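Local coordinates for hypothetical protein Atu0492 (Agrobacterium tumefaciens, PDB 2GMY) that is of unknown function but probably acts in antioxidant defence as an AhpD-like protein, at residues Gly90-Asp93 against Ala94-Ile98; Glu118-Val121 against Lys122-Ala126; Ala129-Thr132 against Trp133-Ala137. One frame throughout, in Å; residues are numbered along the deposited sequence.

Contact 1: residues Gly90-Asp93 against Ala94-Ile98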
# COMPACT_ATOMS: atom_id res chain seq x y z
N GLY A 90 14.15 7.73 11.86
CA GLY A 90 13.55 8.18 10.59
C GLY A 90 14.29 7.64 9.38
O GLY A 90 13.68 7.24 8.36
N TRP A 91 15.62 7.58 9.49
CA TRP A 91 16.46 7.10 8.40
C TRP A 91 16.41 5.58 8.31
O TRP A 91 16.33 5.01 7.21
CB TRP A 91 17.89 7.57 8.60
CG TRP A 91 18.81 7.35 7.44
CD1 TRP A 91 19.95 6.58 7.44
CD2 TRP A 91 18.71 7.91 6.12
NE1 TRP A 91 20.56 6.64 6.21
CE2 TRP A 91 19.82 7.44 5.38
CE3 TRP A 91 17.80 8.76 5.50
CZ2 TRP A 91 20.04 7.80 4.04
CZ3 TRP A 91 18.02 9.13 4.16
CH2 TRP A 91 19.14 8.64 3.46
N VAL A 92 16.47 4.91 9.46
CA VAL A 92 16.29 3.46 9.45
C VAL A 92 14.98 3.08 8.74
O VAL A 92 14.97 2.19 7.88
CB VAL A 92 16.34 2.87 10.87
CG1 VAL A 92 15.97 1.38 10.86
CG2 VAL A 92 17.73 3.06 11.45
N ASP A 93 13.89 3.75 9.10
CA ASP A 93 12.60 3.49 8.47
C ASP A 93 12.64 3.76 6.96
O ASP A 93 12.24 2.89 6.16
CB ASP A 93 11.53 4.35 9.14
CG ASP A 93 11.16 3.85 10.52
OD1 ASP A 93 11.90 3.03 11.09
OD2 ASP A 93 10.11 4.30 11.04
N ALA A 94 13.13 4.93 6.57
CA ALA A 94 13.10 5.34 5.15
C ALA A 94 13.93 4.40 4.28
O ALA A 94 13.53 4.03 3.16
CB ALA A 94 13.59 6.79 4.99
N VAL A 95 15.09 4.00 4.81
CA VAL A 95 16.04 3.18 4.05
C VAL A 95 15.63 1.71 4.07
O VAL A 95 15.78 1.00 3.09
CB VAL A 95 17.48 3.39 4.57
CG1 VAL A 95 18.47 2.47 3.86
CG2 VAL A 95 17.90 4.83 4.35
N THR A 96 15.09 1.25 5.20
CA THR A 96 14.57 -0.13 5.23
C THR A 96 13.44 -0.30 4.21
O THR A 96 13.33 -1.34 3.57
CB THR A 96 14.14 -0.52 6.66
OG1 THR A 96 15.31 -0.56 7.48
CG2 THR A 96 13.48 -1.87 6.68
N LYS A 97 12.63 0.74 4.05
CA LYS A 97 11.54 0.72 3.09
C LYS A 97 11.88 1.54 1.85
O LYS A 97 11.05 2.29 1.32
CB LYS A 97 10.24 1.24 3.73
CG LYS A 97 9.74 0.37 4.88
CD LYS A 97 8.45 0.94 5.48
CE LYS A 97 8.66 2.34 6.05
NZ LYS A 97 9.52 2.31 7.27
N ILE A 98 13.11 1.36 1.36
CA ILE A 98 13.65 2.17 0.26
C ILE A 98 12.76 2.16 -0.99
O ILE A 98 12.61 3.19 -1.65
CB ILE A 98 15.10 1.71 -0.12
CG1 ILE A 98 15.84 2.79 -0.94
CG2 ILE A 98 15.10 0.34 -0.82
CD1 ILE A 98 16.32 3.95 -0.12
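Lys97 doubles back on Asp93 at the C-terminal end of helix 83-96. Lys97 CB lies 3.6 Å from Asp93 O, and CG stays beside the same oxygen. The chain then bends at chi3 (-61°) and again at chi4 (-69°), which carries CE back toward that carbonyl and sets NZ down on it, the Lys97 NZ to Asp93 O hydrogen bond measuring 3.0 Å. NZ comes in from above the carbonyl plane, at a C=O...N angle of only 101°, while Lys97 N bonds the same oxygen from the opposite face. Lys97 NZ also rests 3.4 Å from Asp93 CB, yet it stays 4.3 Å from OD2, too far for a salt bridge. The carboxylate is engaged elsewhere: OD1 with Arg41 of helix 32-45, OD2 with the indole nitrogen of Trp75.

One residue back the pattern recurs with a hydroxyl. Thr96 OG1 donates to Val92 O over 2.8 Å, and Thr96 N reaches that oxygen from its other face. On another side of the helix, Val95 CG2 sits over one face of Trp91, 3.6 Å from the centroid of the five-membered ring, in a CH-pi contact. Trp91 NE1 is taken by Thr124 of helix 117-139. The helix end also faces Arg135 of the second subunit.

Two carbonyls in the last turn of the helix thus each accept two bonds, one from the backbone and one from a side chain. The lysine's positive charge probably stabilises this carbonyl end, where the helix dipole is negative, while the carboxylate pairs with Arg41.

Contact 2: residues Glu118-Val121 against Lys122-Ala126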
# COMPACT_ATOMS: atom_id res chain seq x y z
N GLU A 118 30.75 10.67 7.56
CA GLU A 118 31.38 9.38 7.84
C GLU A 118 30.43 8.49 8.64
O GLU A 118 30.22 7.33 8.30
CB GLU A 118 32.73 9.55 8.56
CG GLU A 118 33.42 8.21 8.81
CD GLU A 118 34.64 8.30 9.71
OE1 GLU A 118 34.80 9.32 10.42
OE2 GLU A 118 35.43 7.33 9.72
N GLU A 119 29.85 9.06 9.70
CA GLU A 119 28.89 8.35 10.55
C GLU A 119 27.69 7.88 9.73
O GLU A 119 27.21 6.76 9.90
CB GLU A 119 28.43 9.26 11.69
CG GLU A 119 29.50 9.44 12.75
CD GLU A 119 29.19 10.54 13.76
OE1 GLU A 119 28.38 11.46 13.49
OE2 GLU A 119 29.81 10.50 14.85
N ILE A 120 27.21 8.74 8.84
CA ILE A 120 26.06 8.37 8.00
C ILE A 120 26.36 7.17 7.11
O ILE A 120 25.51 6.29 6.94
CB ILE A 120 25.53 9.58 7.18
CG1 ILE A 120 24.91 10.61 8.14
CG2 ILE A 120 24.51 9.12 6.12
CD1 ILE A 120 24.52 11.94 7.49
N VAL A 121 27.58 7.11 6.56
CA VAL A 121 27.96 5.95 5.76
C VAL A 121 27.96 4.69 6.61
O VAL A 121 27.42 3.65 6.21
CB VAL A 121 29.31 6.16 5.04
CG1 VAL A 121 29.67 4.92 4.22
CG2 VAL A 121 29.22 7.37 4.13
N LYS A 122 28.56 4.78 7.81
CA LYS A 122 28.56 3.64 8.75
C LYS A 122 27.13 3.19 9.09
O LYS A 122 26.80 2.01 9.06
CB LYS A 122 29.31 4.00 10.03
CG LYS A 122 30.79 4.29 9.80
CD LYS A 122 31.46 4.68 11.11
CE LYS A 122 32.95 4.88 10.89
NZ LYS A 122 33.57 5.33 12.16
N ILE A 123 26.28 4.17 9.40
CA ILE A 123 24.87 3.90 9.69
C ILE A 123 24.17 3.19 8.54
O ILE A 123 23.44 2.21 8.75
CB ILE A 123 24.15 5.23 9.99
CG1 ILE A 123 24.53 5.73 11.38
CG2 ILE A 123 22.61 5.09 9.89
CD1 ILE A 123 24.28 7.21 11.55
N THR A 124 24.39 3.68 7.32
CA THR A 124 23.67 3.18 6.16
C THR A 124 24.14 1.76 5.78
O THR A 124 23.33 0.91 5.41
CB THR A 124 23.71 4.18 4.99
OG1 THR A 124 23.26 5.47 5.45
CG2 THR A 124 22.81 3.73 3.86
N VAL A 125 25.43 1.50 5.91
CA VAL A 125 25.92 0.12 5.75
C VAL A 125 25.33 -0.79 6.83
O VAL A 125 24.93 -1.92 6.54
CB VAL A 125 27.48 0.10 5.79
CG1 VAL A 125 28.00 -1.33 5.84
CG2 VAL A 125 28.05 0.85 4.57
N ALA A 126 25.25 -0.30 8.07
CA ALA A 126 24.63 -1.07 9.15
C ALA A 126 23.16 -1.40 8.82
O ALA A 126 22.70 -2.53 9.03
CB ALA A 126 24.74 -0.31 10.47
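Lys122 opens the second segment by reaching back one turn to Glu118. Its chain is extended beyond CG: Lys122 CG passes 3.4 Å from Glu118 O, and CE comes alongside the glutamate CG and OE2. Lys122 NZ and Glu118 OE2 are 3.7 Å apart, a long salt bridge; the stronger partner of NZ is Ser28 O, to which it donates a hydrogen bond. Glu118 meets it by crossing at a slant, CG anti to its own backbone N (chi1 -178°) and the rest of the chain stretched out.

Ile123 is apolar and leans on the backbone. Its CG1 lies 3.2 Å from Glu119 O, the same oxygen that takes the amide of Ile123, and CD1 stays close to it too. Beyond this turn Ile123 packs on Leu88 and Trp91 of helix 83-96.

Thr124 brings a hydroxyl. With OG1 set beside its backbone N (chi1 -53°), the hydroxyl folds back to donate to Ile120 O, Thr124 OG1 lying 2.8 Å from that oxygen, while Thr124 N bonds it from the opposite face at 2.9 Å. The Ile120 side chain runs next to the threonine in the same direction, Ile120 CG2 3.9 Å from Thr124 OG1.

Val125 closes the contact by placing CG2 3.3 Å from Val121 O; its nearest approach to the Val121 side chain is 4.4 Å, CG2 to CG1. Val121 itself packs on Ala14 of the second subunit. A long i to i+4 salt bridge on one side and a threonine hydroxyl bound to its own helix backbone on another are recurrent features of alpha-helices, here on the long helix 117-139 of an all-helical AhpD-like fold.

Contact 3: residues Ala129-Thr132 against Trp133-Ala137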
# COMPACT_ATOMS: atom_id res chain seq x y z
N ALA A 129 23.24 -4.14 6.30
CA ALA A 129 23.61 -5.41 6.92
C ALA A 129 22.43 -6.08 7.63
O ALA A 129 22.17 -7.27 7.41
CB ALA A 129 24.79 -5.22 7.87
N ILE A 130 21.69 -5.34 8.45
CA ILE A 130 20.57 -5.98 9.15
C ILE A 130 19.49 -6.37 8.14
O ILE A 130 18.85 -7.40 8.28
CB ILE A 130 20.01 -5.12 10.32
CG1 ILE A 130 18.92 -5.89 11.09
CG2 ILE A 130 19.57 -3.75 9.84
CD1 ILE A 130 19.41 -7.23 11.71
N ASN A 131 19.33 -5.56 7.09
CA ASN A 131 18.35 -5.89 6.07
C ASN A 131 18.68 -7.22 5.36
O ASN A 131 17.79 -7.96 4.94
CB ASN A 131 18.17 -4.74 5.08
CG ASN A 131 17.07 -3.81 5.50
OD1 ASN A 131 15.89 -4.03 5.19
ND2 ASN A 131 17.42 -2.78 6.27
N THR A 132 19.98 -7.53 5.28
CA THR A 132 20.44 -8.80 4.75
C THR A 132 20.13 -9.94 5.74
O THR A 132 19.53 -10.95 5.36
CB THR A 132 21.92 -8.74 4.37
OG1 THR A 132 22.06 -7.89 3.21
CG2 THR A 132 22.46 -10.13 4.02
N TRP A 133 20.52 -9.78 7.00
CA TRP A 133 20.21 -10.81 8.00
C TRP A 133 18.71 -11.08 8.08
O TRP A 133 18.28 -12.23 8.15
CB TRP A 133 20.72 -10.42 9.38
CG TRP A 133 22.20 -10.52 9.57
CD1 TRP A 133 23.05 -9.49 9.85
CD2 TRP A 133 23.00 -11.71 9.51
NE1 TRP A 133 24.34 -9.97 9.97
CE2 TRP A 133 24.33 -11.33 9.77
CE3 TRP A 133 22.71 -13.06 9.27
CZ2 TRP A 133 25.40 -12.26 9.79
CZ3 TRP A 133 23.76 -13.99 9.28
CH2 TRP A 133 25.09 -13.58 9.54
N ASN A 134 17.90 -10.02 8.07
CA ASN A 134 16.43 -10.20 8.10
C ASN A 134 15.92 -11.05 6.93
O ASN A 134 15.03 -11.90 7.09
CB ASN A 134 15.70 -8.86 8.09
CG ASN A 134 15.94 -8.02 9.35
OD1 ASN A 134 16.38 -8.51 10.42
ND2 ASN A 134 15.62 -6.75 9.24
N ARG A 135 16.47 -10.80 5.74
CA ARG A 135 16.06 -11.55 4.56
C ARG A 135 16.47 -13.02 4.62
O ARG A 135 15.72 -13.90 4.22
CB ARG A 135 16.59 -10.87 3.29
CG ARG A 135 15.80 -9.60 3.00
CD ARG A 135 16.42 -8.67 1.95
NE ARG A 135 15.41 -7.66 1.59
CZ ARG A 135 15.12 -6.59 2.34
NH1 ARG A 135 15.78 -6.34 3.47
NH2 ARG A 135 14.15 -5.77 1.94
N ILE A 136 17.67 -13.27 5.15
CA ILE A 136 18.15 -14.63 5.37
C ILE A 136 17.29 -15.34 6.41
O ILE A 136 16.82 -16.46 6.17
CB ILE A 136 19.64 -14.63 5.78
CG1 ILE A 136 20.50 -14.14 4.60
CG2 ILE A 136 20.09 -16.02 6.25
CD1 ILE A 136 21.92 -13.74 5.00
N ALA A 137 17.08 -14.70 7.55
CA ALA A 137 16.34 -15.36 8.65
C ALA A 137 14.87 -15.60 8.31
O ALA A 137 14.34 -16.68 8.56
CB ALA A 137 16.47 -14.58 9.92
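Arg135 and Asn131 are tied together twice through a single nitrogen. Arg135 NH1 donates to Asn131 OD1 over 2.9 Å, in the amide plane and on a lone pair, and also to the backbone carbonyl Asn131 O over 3.0 Å. Both acceptors lie close to the guanidinium plane, which is turned 36° from the amide. Asn131 O also accepts the longer bond from Arg135 N at 3.2 Å, from the face opposite NH1.

Both groups have further partners. Asn131 OD1 takes a second bond from Asn46, and ND2 donates to Ile127 O and to Thr96 OG1. On the arginine, NH2 bonds Thr96 O, and NE weakly Val95 O, both of the second subunit.

Asn134 N donates to Ile130 O at 2.8 Å. The Asn134 side chain crosses that of Ile130 at a slant, its OD1 3.5 Å from Ile130 CD1 but hydrogen-bonded to Ser43. In Ile130, chi1 (-175°) directs CG1, and the bend at chi2 (60°) turns CD1 toward Asn134 and Trp133 CB. Trp133 NE1 is hydrogen-bonded to Glu22 OE1, while Trp133 CD1 sits 3.4 Å from Ala129 O. Thr132 CG2 packs against Ile136 CD1. Asn134 touches Cys48 and Cys51, a CXXC pair as in AhpD and probably the redox site.

Asn131, through O and OD1, holds NH1 and so probably limits rotation of the guanidinium, with NE and NH2 turned to the second subunit. There NH2 lies close to Arg135 NH2 of that subunit, and the carbonyl oxygens around the pair probably offset the like charges.

How the contacts relate
Along the chain the contacts come in series: contact 1 at the end of helix 83-96, then contacts 2 and 3 on the long helix 117-139, where their centres are about 17 Å apart. The centre of contact 1 is about 13 Å from that of contact 2 and 14 Å from that of contact 3. Helix 83-96 bridges to both parts of the long helix, with one probable side-chain hydrogen bond from contact 1 to contact 2 and another to contact 3. All three contacts reach the second subunit, so this helix pair belongs to the core of the chain and to the subunit interface alike.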